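PDB 4V1S: alpha-1,6-mannanase from Bacteroides thetaiotaomicron, which probably hydrolyses alpha-1,6-mannosidic linkages in mannans, as a family GH76 glycoside hydrolase homolog of a gut bacterium. Local coordinates for residues Trp147-Leu152 with Lys169-Phe174; Asp154-Thr159 with Tyr216-Asp221. All coordinates share one frame; numbering follows the deposited sequence.

Contact 1: Trp147-Leu152 with Lys169-Phe174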
# COMPACT_ATOMS: atom_id res chain seq x y z
N TRP A 147 -2.12 -1.41 6.13
CA TRP A 147 -1.02 -1.13 5.23
C TRP A 147 0.29 -1.63 5.77
O TRP A 147 1.12 -2.18 5.05
CB TRP A 147 -0.88 0.39 5.04
CG TRP A 147 -1.81 1.17 4.12
CD1 TRP A 147 -3.08 1.64 4.38
CD2 TRP A 147 -1.45 1.70 2.84
NE1 TRP A 147 -3.53 2.40 3.33
CE2 TRP A 147 -2.55 2.48 2.38
CE3 TRP A 147 -0.30 1.61 2.04
CZ2 TRP A 147 -2.53 3.17 1.15
CZ3 TRP A 147 -0.30 2.28 0.81
CH2 TRP A 147 -1.40 3.06 0.39
N THR A 148 0.48 -1.43 7.08
CA THR A 148 1.74 -1.80 7.74
C THR A 148 1.85 -3.32 7.85
O THR A 148 2.89 -3.89 7.53
CB THR A 148 1.86 -1.14 9.12
OG1 THR A 148 1.78 0.28 8.96
CG2 THR A 148 3.14 -1.50 9.79
N ALA A 149 0.74 -3.98 8.24
CA ALA A 149 0.72 -5.43 8.34
C ALA A 149 1.13 -6.11 7.03
O ALA A 149 1.86 -7.08 7.05
CB ALA A 149 -0.66 -5.91 8.79
N ILE A 150 0.66 -5.59 5.91
CA ILE A 150 1.03 -6.11 4.59
C ILE A 150 2.54 -6.08 4.45
O ILE A 150 3.15 -7.09 4.11
CB ILE A 150 0.35 -5.27 3.49
CG1 ILE A 150 -1.15 -5.56 3.43
CG2 ILE A 150 0.95 -5.57 2.13
CD1 ILE A 150 -1.93 -4.42 2.78
N GLY A 151 3.16 -4.92 4.72
CA GLY A 151 4.62 -4.76 4.59
C GLY A 151 5.36 -5.72 5.54
O GLY A 151 6.37 -6.32 5.15
N LEU A 152 4.87 -5.84 6.79
CA LEU A 152 5.54 -6.71 7.76
C LEU A 152 5.42 -8.19 7.40
O LEU A 152 6.36 -8.94 7.62
CB LEU A 152 5.05 -6.42 9.18
CG LEU A 152 5.30 -4.98 9.67
CD1 LEU A 152 4.58 -4.76 10.99
CD2 LEU A 152 6.80 -4.74 9.82
N LYS A 169 1.22 -9.61 12.95
CA LYS A 169 0.06 -10.16 13.62
C LYS A 169 -0.62 -9.13 14.52
O LYS A 169 -1.86 -9.04 14.57
CB LYS A 169 0.46 -11.40 14.44
CG LYS A 169 0.78 -12.59 13.59
CD LYS A 169 1.33 -13.69 14.49
CE LYS A 169 1.72 -14.93 13.74
NZ LYS A 169 2.37 -15.92 14.65
N GLY A 170 0.19 -8.35 15.23
CA GLY A 170 -0.34 -7.35 16.13
C GLY A 170 -1.01 -6.22 15.41
O GLY A 170 -2.08 -5.77 15.80
N ALA A 171 -0.40 -5.75 14.34
CA ALA A 171 -1.03 -4.68 13.52
C ALA A 171 -2.37 -5.16 12.95
O ALA A 171 -3.35 -4.44 12.97
CB ALA A 171 -0.08 -4.28 12.40
N LEU A 172 -2.38 -6.38 12.40
CA LEU A 172 -3.61 -6.94 11.83
C LEU A 172 -4.66 -7.12 12.94
O LEU A 172 -5.84 -6.84 12.72
CB LEU A 172 -3.35 -8.22 11.07
CG LEU A 172 -4.62 -8.85 10.46
CD1 LEU A 172 -5.40 -7.83 9.61
CD2 LEU A 172 -4.27 -10.09 9.66
N ALA A 173 -4.25 -7.56 14.13
CA ALA A 173 -5.21 -7.69 15.23
C ALA A 173 -5.83 -6.33 15.55
O ALA A 173 -7.04 -6.21 15.86
CB ALA A 173 -4.55 -8.26 16.45
N PHE A 174 -5.02 -5.29 15.45
CA PHE A 174 -5.56 -3.97 15.64
C PHE A 174 -6.61 -3.65 14.59
O PHE A 174 -7.71 -3.19 14.91
CB PHE A 174 -4.50 -2.88 15.73
CG PHE A 174 -5.08 -1.53 16.06
CD1 PHE A 174 -5.51 -1.26 17.33
CD2 PHE A 174 -5.33 -0.60 15.07
CE1 PHE A 174 -6.13 -0.05 17.63
CE2 PHE A 174 -5.93 0.61 15.36
CZ PHE A 174 -6.33 0.88 16.64
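A149 and A171 bring helices 142-159 and 162-177 together in opposite senses, with their CA atoms 5.5 Å apart, a spacing possible because both residues carry nothing larger than a methyl. The two methyls point toward each other, and A149 CB lies 4.0 Å from A171 CB. The same A149 methyl is 4.0 Å from L172 N and 4.2 Å from L172 CB, so it rests against the junction of two successive residues on the facing helix. L172 adds only the root of its side chain here. With CG anti to the backbone N (chi1 180°), the isobutyl group heads away from A149 toward S211 and L215 of helix 202-219. S211 also touches A149, while Y127 of strand 124-127 covers another flank, reaching T148, L152 and A171. The two helices follow one another with a short turn between them, forming one helical hairpin of the (alpha/alpha)6 barrel expected of GH76 enzymes. Helix 142-159 is consistent with an inner member of the barrel and helix 162-177 with its outer partner. In keeping with this, W147 turns its indole from the seam toward W82 and F269, meeting both edge-to-face, and its NE1 bonds to a glycerol probably left from crystallisation. The helical bond from G151 N to W147 O is weak at 3.4 Å, and W147 O also accepts from the hydroxyl of Y89. T148 OG1, buried as well, is satisfied by E144 O one turn earlier.

Contact 2: Asp154-Thr159 with Tyr216-Asp221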
# COMPACT_ATOMS: atom_id res chain seq x y z
N ASP A 154 5.31 -9.25 4.30
CA ASP A 154 6.28 -9.41 3.22
C ASP A 154 7.73 -9.38 3.75
O ASP A 154 8.59 -10.11 3.24
CB ASP A 154 6.05 -8.32 2.15
CG ASP A 154 4.77 -8.58 1.35
OD1 ASP A 154 4.37 -9.75 1.25
OD2 ASP A 154 4.18 -7.62 0.81
N ALA A 155 7.98 -8.57 4.77
CA ALA A 155 9.30 -8.50 5.39
C ALA A 155 9.66 -9.84 6.04
O ALA A 155 10.80 -10.33 5.92
CB ALA A 155 9.37 -7.37 6.41
N TYR A 156 8.70 -10.43 6.74
CA TYR A 156 8.86 -11.78 7.28
C TYR A 156 9.11 -12.83 6.18
O TYR A 156 10.00 -13.66 6.29
CB TYR A 156 7.63 -12.19 8.12
CG TYR A 156 7.68 -13.65 8.52
CD1 TYR A 156 8.52 -14.08 9.53
CD2 TYR A 156 6.96 -14.59 7.83
CE1 TYR A 156 8.61 -15.43 9.86
CE2 TYR A 156 7.04 -15.93 8.15
CZ TYR A 156 7.87 -16.34 9.16
OH TYR A 156 7.90 -17.69 9.47
N LEU A 157 8.33 -12.80 5.11
CA LEU A 157 8.55 -13.75 4.04
C LEU A 157 9.96 -13.64 3.46
O LEU A 157 10.54 -14.64 3.08
CB LEU A 157 7.50 -13.60 2.96
CG LEU A 157 6.08 -14.04 3.32
CD1 LEU A 157 5.11 -13.58 2.24
CD2 LEU A 157 5.97 -15.55 3.49
N ALA A 158 10.48 -12.42 3.39
CA ALA A 158 11.80 -12.15 2.79
C ALA A 158 12.97 -12.54 3.68
O ALA A 158 14.06 -12.87 3.18
CB ALA A 158 11.92 -10.67 2.41
N THR A 159 12.77 -12.48 5.00
CA THR A 159 13.87 -12.59 5.96
C THR A 159 13.73 -13.69 7.00
O THR A 159 14.72 -14.08 7.64
CB THR A 159 14.05 -11.29 6.77
OG1 THR A 159 12.90 -11.06 7.59
CG2 THR A 159 14.31 -10.10 5.86
N TYR A 216 -2.96 -15.78 6.44
CA TYR A 216 -3.51 -17.11 6.19
C TYR A 216 -2.47 -17.99 5.51
O TYR A 216 -2.25 -19.14 5.89
CB TYR A 216 -4.79 -17.05 5.34
CG TYR A 216 -5.28 -18.42 4.97
CD1 TYR A 216 -5.74 -19.29 5.94
CD2 TYR A 216 -5.25 -18.85 3.65
CE1 TYR A 216 -6.17 -20.56 5.61
CE2 TYR A 216 -5.68 -20.11 3.30
CZ TYR A 216 -6.15 -20.96 4.28
OH TYR A 216 -6.58 -22.23 3.96
N GLU A 217 -1.83 -17.45 4.48
CA GLU A 217 -0.83 -18.22 3.75
C GLU A 217 0.34 -18.59 4.66
O GLU A 217 0.82 -19.72 4.62
CB GLU A 217 -0.36 -17.43 2.53
CG GLU A 217 -1.43 -17.33 1.45
CD GLU A 217 -0.95 -16.72 0.15
OE1 GLU A 217 0.23 -16.25 0.07
OE2 GLU A 217 -1.78 -16.69 -0.80
N ILE A 218 0.75 -17.68 5.53
CA ILE A 218 1.85 -17.93 6.44
C ILE A 218 1.48 -18.94 7.54
O ILE A 218 2.23 -19.90 7.81
CB ILE A 218 2.37 -16.62 7.07
CG1 ILE A 218 3.07 -15.79 6.00
CG2 ILE A 218 3.31 -16.89 8.25
CD1 ILE A 218 3.22 -14.32 6.35
N THR A 219 0.35 -18.72 8.19
CA THR A 219 -0.00 -19.48 9.40
C THR A 219 -0.91 -20.70 9.19
O THR A 219 -1.01 -21.55 10.07
CB THR A 219 -0.74 -18.59 10.42
OG1 THR A 219 -2.03 -18.22 9.88
CG2 THR A 219 0.08 -17.37 10.78
N GLN A 220 -1.58 -20.72 8.03
CA GLN A 220 -2.64 -21.66 7.68
C GLN A 220 -3.79 -21.67 8.69
O GLN A 220 -4.56 -22.62 8.75
CB GLN A 220 -2.04 -23.07 7.43
CG GLN A 220 -1.09 -23.09 6.23
CD GLN A 220 -1.81 -22.83 4.90
OE1 GLN A 220 -1.57 -21.81 4.20
NE2 GLN A 220 -2.72 -23.74 4.55
N ASP A 221 -3.94 -20.57 9.43
CA ASP A 221 -5.02 -20.43 10.41
C ASP A 221 -6.27 -19.95 9.67
O ASP A 221 -6.33 -18.80 9.19
CB ASP A 221 -4.61 -19.46 11.51
CG ASP A 221 -5.65 -19.30 12.61
OD1 ASP A 221 -6.85 -19.65 12.42
OD2 ASP A 221 -5.26 -18.80 13.68
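I218 packs its branched side chain against two consecutive residues, Y156 and L157, and these three residues make the close part of the contact. One branch, the gamma methyl CG2, approaches Y156 CE2 at 3.9 Å, oblique to the ring. The other, the CG1-CD1 arm, lies between the two neighbours, with I218 CG1 3.8 Å from the L157 methyl CD2 and I218 CD1 4.0 Å from Y156 CD2. Y156 reaches over because its CG is anti to the backbone N (chi1 172°), which carries the ring out toward I218. Only side chains bridge the gap here, as the nearest CA atoms, those of L157 and I218, are 8.3 Å apart. Helices 142-159 and 202-219 both fit the inner layer of the (alpha/alpha)6 barrel, and they meet here near their C-terminal ends. L157, itself exposed, closes the packed part on its solvent side. Beyond it the contact loosens: E217 OE1 stays 6.0 Å from L157 CD1 and pairs instead with K276. The CB of D154 points away from 216-221, but its carboxylate swings back to a salt bridge with K214 of helix 202-219, a charged link between the same two helices. Both helix ends are tied off by threonines. T159 OG1 donates to A155 O over 2.8 Å, from 36° out of the carbonyl plane. T219 OG1 accepts from D221 N at 3.1 Å, closing an ST turn through Q220, whose positive phi breaks the helix, and D221 then N-caps helix 222-239 through a bond to Q223 N.

Contacts 1 and 2 lie with centres 11 Å apart on the same side of the chain's centre, and both draw on helix 142-159. Along the chain their segments alternate: 147-152, 154-159, 169-174, 216-221. Contact 1 ties the shared helix to the next one, 162-177, whereas contact 2 joins it to 202-219, a helix later in the chain, so one helix is held by both its hairpin partner and the neighbouring helix of the presumed inner ring. Contact 1 is buried and contact 2 lies at the surface. They touch where K169 CE packs 4.2 Å from T219 CG2, joining the three helices into one local cluster of the presumed (alpha/alpha)6 barrel.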